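Local coordinates for protein esterase LipW (Mycobacterium marinum, PDB 3QH4) that probably hydrolyses ester bonds as an alpha/beta hydrolase of the hormone-sensitive lipase type, with strict selectivity for its substrates, at residues A203-F208 with E217-M222; P9-R14 with G255-F260. All blocks are in the same frame, centred on the assembly; numbering follows the deposited sequence.

Contact 1: residues A203-F208 with E217-M222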
ATOM      1  N   ALA A 203     -17.330  12.517   2.161  1.00  6.49           N
ATOM      2  CA  ALA A 203     -17.550  13.704   1.314  1.00  6.48           C
ATOM      3  C   ALA A 203     -16.544  13.713   0.162  1.00  5.79           C
ATOM      4  O   ALA A 203     -16.905  14.045  -0.980  1.00  6.66           O
ATOM      5  CB  ALA A 203     -17.394  14.950   2.125  1.00  6.63           C
ATOM      6  N   SER A 204     -15.280  13.402   0.453  1.00  5.88           N
ATOM      7  CA  SER A 204     -14.275  13.385  -0.620  1.00  4.80           C
ATOM      8  C   SER A 204     -14.494  12.278  -1.661  1.00  5.12           C
ATOM      9  O   SER A 204     -14.148  12.467  -2.821  1.00  4.91           O
ATOM     10  CB  SER A 204     -12.849  13.318  -0.110  1.00  4.53           C
ATOM     11  OG  SER A 204     -12.625  12.120   0.641  1.00  5.21           O
ATOM     12  N   ARG A 205     -15.065  11.135  -1.265  1.00  5.84           N
ATOM     13  CA  ARG A 205     -15.387  10.122  -2.277  1.00  7.00           C
ATOM     14  C   ARG A 205     -16.381  10.634  -3.316  1.00  7.96           C
ATOM     15  O   ARG A 205     -16.223  10.369  -4.518  1.00  8.53           O
ATOM     16  CB  ARG A 205     -15.902   8.801  -1.668  1.00  7.99           C
ATOM     17  CG  ARG A 205     -16.085   7.796  -2.805  1.00 13.52           C
ATOM     18  CD  ARG A 205     -16.892   6.568  -2.484  1.00 17.62           C
ATOM     19  NE  ARG A 205     -16.276   5.774  -1.419  1.00 19.60           N
ATOM     20  CZ  ARG A 205     -16.744   4.575  -1.064  1.00 19.41           C
ATOM     21  NH1 ARG A 205     -16.150   3.906  -0.091  1.00 15.28           N
ATOM     22  NH2 ARG A 205     -17.797   4.042  -1.714  1.00 17.31           N
ATOM     23  N   SER A 206     -17.396  11.367  -2.857  1.00  9.92           N
ATOM     24  CA  SER A 206     -18.391  11.970  -3.757  1.00 10.79           C
ATOM     25  C   SER A 206     -17.800  13.144  -4.532  1.00 10.75           C
ATOM     26  O   SER A 206     -18.008  13.290  -5.743  1.00 10.48           O
ATOM     27  CB  SER A 206     -19.631  12.382  -2.946  1.00 12.25           C
ATOM     28  OG  SER A 206     -20.142  11.245  -2.206  1.00 18.58           O
ATOM     29  N   GLU A 207     -17.049  14.004  -3.846  1.00  8.82           N
ATOM     30  CA  GLU A 207     -16.449  15.145  -4.518  1.00  8.91           C
ATOM     31  C   GLU A 207     -15.534  14.674  -5.649  1.00  9.30           C
ATOM     32  O   GLU A 207     -15.542  15.237  -6.766  1.00 11.03           O
ATOM     33  CB  GLU A 207     -15.619  15.949  -3.524  1.00  8.46           C
ATOM     34  CG  GLU A 207     -14.954  17.152  -4.186  1.00 11.26           C
ATOM     35  CD  GLU A 207     -14.205  18.045  -3.228  1.00 12.57           C
ATOM     36  OE1 GLU A 207     -13.935  17.639  -2.083  1.00 11.99           O
ATOM     37  OE2 GLU A 207     -13.813  19.154  -3.682  1.00 18.45           O
ATOM     38  N   PHE A 208     -14.720  13.658  -5.349  1.00  6.62           N
ATOM     39  CA  PHE A 208     -13.791  13.129  -6.310  1.00  5.69           C
ATOM     40  C   PHE A 208     -14.322  11.842  -6.951  1.00  5.65           C
ATOM     41  O   PHE A 208     -13.597  10.857  -7.099  1.00  5.63           O
ATOM     42  CB  PHE A 208     -12.418  12.950  -5.662  1.00  5.84           C
ATOM     43  CG  PHE A 208     -11.868  14.223  -5.081  1.00  4.20           C
ATOM     44  CD1 PHE A 208     -11.858  15.396  -5.833  1.00  5.61           C
ATOM     45  CD2 PHE A 208     -11.401  14.255  -3.772  1.00  4.38           C
ATOM     46  CE1 PHE A 208     -11.359  16.601  -5.287  1.00  4.84           C
ATOM     47  CE2 PHE A 208     -10.889  15.429  -3.219  1.00  3.85           C
ATOM     48  CZ  PHE A 208     -10.879  16.609  -3.972  1.00  5.05           C
ATOM     49  N   GLU A 217     -16.094   6.586  -7.875  1.00  6.09           N
ATOM     50  CA  GLU A 217     -16.888   5.543  -8.519  0.50  7.32           C
ATOM     51  C   GLU A 217     -16.125   4.221  -8.561  1.00  7.29           C
ATOM     52  O   GLU A 217     -16.694   3.162  -8.235  1.00  7.27           O
ATOM     53  CB  GLU A 217     -17.385   6.005  -9.879  0.50  7.59           C
ATOM     54  CG  GLU A 217     -18.342   7.153  -9.689  0.50  7.69           C
ATOM     55  CD  GLU A 217     -18.923   7.701 -10.970  0.50 11.84           C
ATOM     56  OE1 GLU A 217     -18.814   7.053 -12.035  0.50 11.72           O
ATOM     57  OE2 GLU A 217     -19.510   8.801 -10.890  0.50 12.63           O
ATOM     58  N   ALA A 218     -14.848   4.273  -8.922  1.00  6.85           N
ATOM     59  CA  ALA A 218     -14.003   3.080  -8.854  1.00  6.39           C
ATOM     60  C   ALA A 218     -13.912   2.533  -7.427  1.00  6.29           C
ATOM     61  O   ALA A 218     -13.849   1.329  -7.236  1.00  5.68           O
ATOM     62  CB  ALA A 218     -12.595   3.373  -9.403  1.00  6.45           C
ATOM     63  N   ALA A 219     -13.900   3.416  -6.428  1.00  5.55           N
ATOM     64  CA  ALA A 219     -13.759   2.958  -5.049  1.00  5.12           C
ATOM     65  C   ALA A 219     -14.984   2.114  -4.646  1.00  5.22           C
ATOM     66  O   ALA A 219     -14.850   1.080  -3.957  1.00  4.24           O
ATOM     67  CB  ALA A 219     -13.542   4.151  -4.123  1.00  5.71           C
ATOM     68  N   SER A 220     -16.160   2.520  -5.124  1.00  5.21           N
ATOM     69  CA  SER A 220     -17.372   1.753  -4.864  0.60  6.14           C
ATOM     70  C   SER A 220     -17.295   0.346  -5.485  1.00  6.01           C
ATOM     71  O   SER A 220     -17.582  -0.667  -4.800  1.00  6.08           O
ATOM     72  CB  SER A 220     -18.610   2.481  -5.360  0.60  6.59           C
ATOM     73  OG  SER A 220     -19.734   1.626  -5.205  0.60  9.26           O
ATOM     74  N   LEU A 221     -16.914   0.278  -6.760  1.00  5.96           N
ATOM     75  CA  LEU A 221     -16.725  -1.021  -7.447  1.00  7.13           C
ATOM     76  C   LEU A 221     -15.656  -1.858  -6.748  1.00  6.34           C
ATOM     77  O   LEU A 221     -15.833  -3.070  -6.566  1.00  6.17           O
ATOM     78  CB  LEU A 221     -16.302  -0.814  -8.902  1.00  8.13           C
ATOM     79  CG  LEU A 221     -17.415  -0.639  -9.947  1.00 12.65           C
ATOM     80  CD1 LEU A 221     -18.390   0.376  -9.500  1.00 15.78           C
ATOM     81  CD2 LEU A 221     -16.805  -0.237 -11.295  1.00 14.19           C
ATOM     82  N   MET A 222     -14.556  -1.205  -6.365  1.00  4.73           N
ATOM     83  CA  MET A 222     -13.442  -1.859  -5.672  1.00  5.21           C
ATOM     84  C   MET A 222     -13.925  -2.626  -4.445  1.00  5.24           C
ATOM     85  O   MET A 222     -13.595  -3.800  -4.276  1.00  5.79           O
ATOM     86  CB  MET A 222     -12.391  -0.786  -5.257  1.00  5.13           C
ATOM     87  CG  MET A 222     -11.261  -1.321  -4.394  1.00  6.01           C
ATOM     88  SD  MET A 222     -10.321   0.059  -3.719  1.00  5.94           S
ATOM     89  CE  MET A 222     -11.496   0.775  -2.555  1.00  4.29           C
TER
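R205 reaches from the short helix 203-207 to the flank of the next helix, where A219 and S220 receive its guanidinium group. The case illustrates how a long charged side chain can bring two helices together where no hydrogen bond crosses between 203-208 and 217-222. CG stands anti to the backbone N (chi1 -175°), which directs the chain across the gap, and a bend at chi3 then turns the planar end over the second helix. One face of the guanidinium lies over the methyl group of A219, R205 NE being 4.2 Å from A219 CB, with the methyl displaced toward the rim of the group. NH2, farther out, meets the neighbouring residue obliquely: R205 NH2 is 3.9 Å from S220 CA, with S220 CB close by. The serine thus offers carbon to the arginine. Backbones stay well apart, the nearest pair being R205 CA and A219 CA at 7.9 Å, and the contact buries just 143 Å² in all. The other end group, NH1, makes weak hydrogen bonds to the carbonyl oxygens of D198 and D199, which give that end a second, loose attachment to the chain before its own helix. On the far helix, A219 also touches F260 and lies near, without touching, the probable catalytic triad, and A218 packs on I27. Helices 203-207 and 216-227, which follow strand 189-193, probably belong to the cap over the catalytic core, as in relatives; S204 and F208 rest against helix 261-273, while R205 links helix 203-207 to helix 216-227.

Contact 2: residues P9-R14 with G255-F260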
ATOM      1  N   PRO A   9     -11.271  13.115 -17.159  1.00  8.67           N
ATOM      2  CA  PRO A   9     -11.199  13.330 -15.701  1.00  7.62           C
ATOM      3  C   PRO A   9     -11.668  14.681 -15.203  1.00  7.80           C
ATOM      4  O   PRO A   9     -11.548  15.705 -15.920  1.00  7.94           O
ATOM      5  CB  PRO A   9      -9.698  13.202 -15.385  1.00  7.46           C
ATOM      6  CG  PRO A   9      -9.000  13.578 -16.687  1.00  7.37           C
ATOM      7  CD  PRO A   9      -9.952  13.138 -17.813  1.00  7.81           C
ATOM      8  N   GLU A  10     -12.155  14.684 -13.963  1.00  6.90           N
ATOM      9  CA  GLU A  10     -12.560  15.928 -13.280  1.00  6.44           C
ATOM     10  C   GLU A  10     -11.468  16.415 -12.371  1.00  7.50           C
ATOM     11  O   GLU A  10     -10.598  15.637 -11.936  1.00  8.55           O
ATOM     12  CB  GLU A  10     -13.873  15.750 -12.486  1.00  5.52           C
ATOM     13  CG  GLU A  10     -15.071  15.371 -13.372  1.00  5.94           C
ATOM     14  CD  GLU A  10     -16.351  15.105 -12.581  1.00  6.72           C
ATOM     15  OE1 GLU A  10     -16.366  15.411 -11.343  1.00  6.62           O
ATOM     16  OE2 GLU A  10     -17.309  14.595 -13.205  1.00  7.87           O
ATOM     17  N   ALA A  11     -11.536  17.711 -12.070  1.00  7.57           N
ATOM     18  CA  ALA A  11     -10.696  18.388 -11.066  1.00  8.39           C
ATOM     19  C   ALA A  11      -9.234  18.500 -11.490  1.00  9.05           C
ATOM     20  O   ALA A  11      -8.354  18.690 -10.649  1.00  9.21           O
ATOM     21  CB  ALA A  11     -10.786  17.684  -9.674  1.00  9.38           C
ATOM     22  N   VAL A  12      -8.969  18.414 -12.790  1.00  9.97           N
ATOM     23  CA  VAL A  12      -7.568  18.467 -13.236  1.00  9.59           C
ATOM     24  C   VAL A  12      -6.914  19.820 -12.944  1.00  8.89           C
ATOM     25  O   VAL A  12      -5.690  19.890 -12.771  1.00  8.13           O
ATOM     26  CB  VAL A  12      -7.393  18.028 -14.709  1.00  9.88           C
ATOM     27  CG1 VAL A  12      -7.951  16.630 -14.883  1.00 12.07           C
ATOM     28  CG2 VAL A  12      -8.030  19.010 -15.653  1.00 13.02           C
ATOM     29  N   ASP A  13      -7.723  20.873 -12.872  1.00  8.08           N
ATOM     30  CA  ASP A  13      -7.226  22.210 -12.562  1.00  9.45           C
ATOM     31  C   ASP A  13      -6.644  22.280 -11.149  1.00  8.71           C
ATOM     32  O   ASP A  13      -5.875  23.203 -10.841  1.00  9.23           O
ATOM     33  CB  ASP A  13      -8.325  23.279 -12.756  1.00  9.66           C
ATOM     34  CG  ASP A  13      -9.541  23.092 -11.831  1.00 13.85           C
ATOM     35  OD1 ASP A  13     -10.055  21.963 -11.704  1.00 15.45           O
ATOM     36  OD2 ASP A  13      -9.988  24.119 -11.238  1.00 18.13           O
ATOM     37  N   ARG A  14      -7.014  21.313 -10.294  1.00  7.23           N
ATOM     38  CA  ARG A  14      -6.556  21.329  -8.910  1.00  7.06           C
ATOM     39  C   ARG A  14      -5.253  20.564  -8.729  1.00  6.69           C
ATOM     40  O   ARG A  14      -4.748  20.450  -7.614  1.00  6.29           O
ATOM     41  CB  ARG A  14      -7.660  20.802  -7.990  1.00  8.05           C
ATOM     42  CG  ARG A  14      -8.814  21.833  -7.936  1.00 10.65           C
ATOM     43  CD  ARG A  14     -10.026  21.355  -7.211  1.00 14.85           C
ATOM     44  NE  ARG A  14      -9.825  21.224  -5.768  1.00 16.28           N
ATOM     45  CZ  ARG A  14     -10.707  20.601  -4.982  1.00 14.87           C
ATOM     46  NH1 ARG A  14     -11.829  20.067  -5.509  1.00 13.23           N
ATOM     47  NH2 ARG A  14     -10.467  20.491  -3.685  1.00 16.26           N
ATOM     48  N   GLY A 255      -2.511  12.337  -1.040  1.00  4.14           N
ATOM     49  CA  GLY A 255      -2.686  13.561  -1.849  1.00  4.29           C
ATOM     50  C   GLY A 255      -4.052  14.158  -1.537  1.00  4.98           C
ATOM     51  O   GLY A 255      -4.956  13.440  -1.148  1.00  5.62           O
ATOM     52  N   GLU A 256      -4.210  15.469  -1.725  1.00  3.87           N
ATOM     53  CA  GLU A 256      -5.483  16.109  -1.369  1.00  4.36           C
ATOM     54  C   GLU A 256      -6.570  15.876  -2.402  1.00  4.33           C
ATOM     55  O   GLU A 256      -7.760  15.982  -2.073  1.00  4.65           O
ATOM     56  CB  GLU A 256      -5.321  17.611  -1.116  1.00  5.42           C
ATOM     57  CG  GLU A 256      -4.919  18.380  -2.359  1.00  6.27           C
ATOM     58  CD  GLU A 256      -4.987  19.894  -2.200  1.00  6.83           C
ATOM     59  OE1 GLU A 256      -5.697  20.372  -1.289  1.00  7.38           O
ATOM     60  OE2 GLU A 256      -4.337  20.600  -3.007  1.00  6.64           O
ATOM     61  N   ILE A 257      -6.182  15.572  -3.639  1.00  3.96           N
ATOM     62  CA  ILE A 257      -7.189  15.419  -4.720  1.00  4.22           C
ATOM     63  C   ILE A 257      -7.400  13.930  -4.934  1.00  3.76           C
ATOM     64  O   ILE A 257      -7.098  13.368  -5.991  1.00  3.99           O
ATOM     65  CB  ILE A 257      -6.780  16.197  -6.036  1.00  4.19           C
ATOM     66  CG1 ILE A 257      -6.381  17.651  -5.733  1.00  5.39           C
ATOM     67  CG2 ILE A 257      -7.898  16.158  -7.143  1.00  4.43           C
ATOM     68  CD1 ILE A 257      -7.459  18.449  -4.983  1.00  6.94           C
ATOM     69  N   ASP A 258      -7.997  13.311  -3.922  1.00  4.37           N
ATOM     70  CA  ASP A 258      -7.992  11.847  -3.830  1.00  3.57           C
ATOM     71  C   ASP A 258      -9.280  11.473  -3.097  1.00  3.29           C
ATOM     72  O   ASP A 258      -9.533  11.978  -1.990  1.00  4.62           O
ATOM     73  CB  ASP A 258      -6.744  11.413  -3.044  1.00  3.02           C
ATOM     74  CG  ASP A 258      -6.585   9.876  -2.951  1.00  4.09           C
ATOM     75  OD1 ASP A 258      -7.595   9.145  -2.927  1.00  3.77           O
ATOM     76  OD2 ASP A 258      -5.428   9.398  -2.855  1.00  5.60           O
ATOM     77  N   PRO A 259     -10.099  10.598  -3.696  1.00  4.16           N
ATOM     78  CA  PRO A 259     -11.314  10.195  -2.984  1.00  3.48           C
ATOM     79  C   PRO A 259     -11.064   9.628  -1.581  1.00  4.33           C
ATOM     80  O   PRO A 259     -11.957   9.740  -0.743  1.00  5.92           O
ATOM     81  CB  PRO A 259     -11.942   9.143  -3.928  1.00  3.85           C
ATOM     82  CG  PRO A 259     -10.705   8.515  -4.630  1.00  3.37           C
ATOM     83  CD  PRO A 259      -9.871   9.778  -4.909  1.00  3.27           C
ATOM     84  N   PHE A 260      -9.886   9.049  -1.313  1.00  4.08           N
ATOM     85  CA  PHE A 260      -9.613   8.452   0.001  1.00  4.45           C
ATOM     86  C   PHE A 260      -9.137   9.474   1.031  1.00  3.79           C
ATOM     87  O   PHE A 260      -8.910   9.130   2.172  1.00  3.87           O
ATOM     88  CB  PHE A 260      -8.606   7.315  -0.143  1.00  3.15           C
ATOM     89  CG  PHE A 260      -9.066   6.270  -1.116  1.00  4.04           C
ATOM     90  CD1 PHE A 260     -10.207   5.511  -0.848  1.00  3.76           C
ATOM     91  CD2 PHE A 260      -8.394   6.087  -2.305  1.00  4.81           C
ATOM     92  CE1 PHE A 260     -10.668   4.561  -1.822  1.00  4.27           C
ATOM     93  CE2 PHE A 260      -8.840   5.160  -3.245  1.00  3.76           C
ATOM     94  CZ  PHE A 260      -9.961   4.404  -3.000  1.00  4.78           C
TER
HETATM   95  O   HOH W   1      -5.300  21.817  -5.340  1.00  8.69           O
HETATM   96  O   HOH W   2      -8.217  21.288  -1.744  1.00  9.72           O
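R14 sets CG anti to its carbonyl carbon (chi1 -70°) and bends at chi3 (70°), while I257 likewise holds CG1 opposite its own carbonyl carbon (chi1 -50°), bringing the CD1 methyl beneath the arginine. The two side chains cross obliquely, and that methyl lies over one guanidinium face, offset toward its NE and NH2 side, R14 NE being 3.7 Å from I257 CD1. The other branch serves a second partner: I257 CG2 meets A11 CB at 4.1 Å. Water adds polar links to this apolar contact. One water donates to both R14 O and E256 OE2; another, in the guanidinium plane at its edge, accepts from R14 NH2 and donates to E256 OE1. The second links opposite charges that do not touch, R14 NH2 and E256 OE1 being 5.3 Å apart; the first ties the carboxylate to the R14 backbone. The direct ionic partner of R14 is E207, at NH1. Just beyond I257, D258 OD1 caps the following turn by accepting from F260 N at 2.8 Å, and D258 OD2 bonds H288, consistent with the acid of a Ser-His-Asp triad. The N-terminal loop before helix 17-20 thereby lies against the link from strand 250-255 to helix 261-273.

From the N terminus, the chain passes through 9-14 well before it builds the central sheet, and contact 2 brings this early loop against 255-260, closing a loop with 240 residues between its segments. Contact 1 is nested inside that loop: it closes a short loop, with eight residues between its segments, between helices 203-207 and 216-227. The centres of the two contacts are about 11 Å apart, and they touch. The salt bridge from E207 to R14 and the probable hydrogen bond between S204 and P259 make helix 203-207 a common neighbour of both segments of contact 2. Together they tie the N-terminal arm and the helical region after strand 189-193 to the end of strand 250-255.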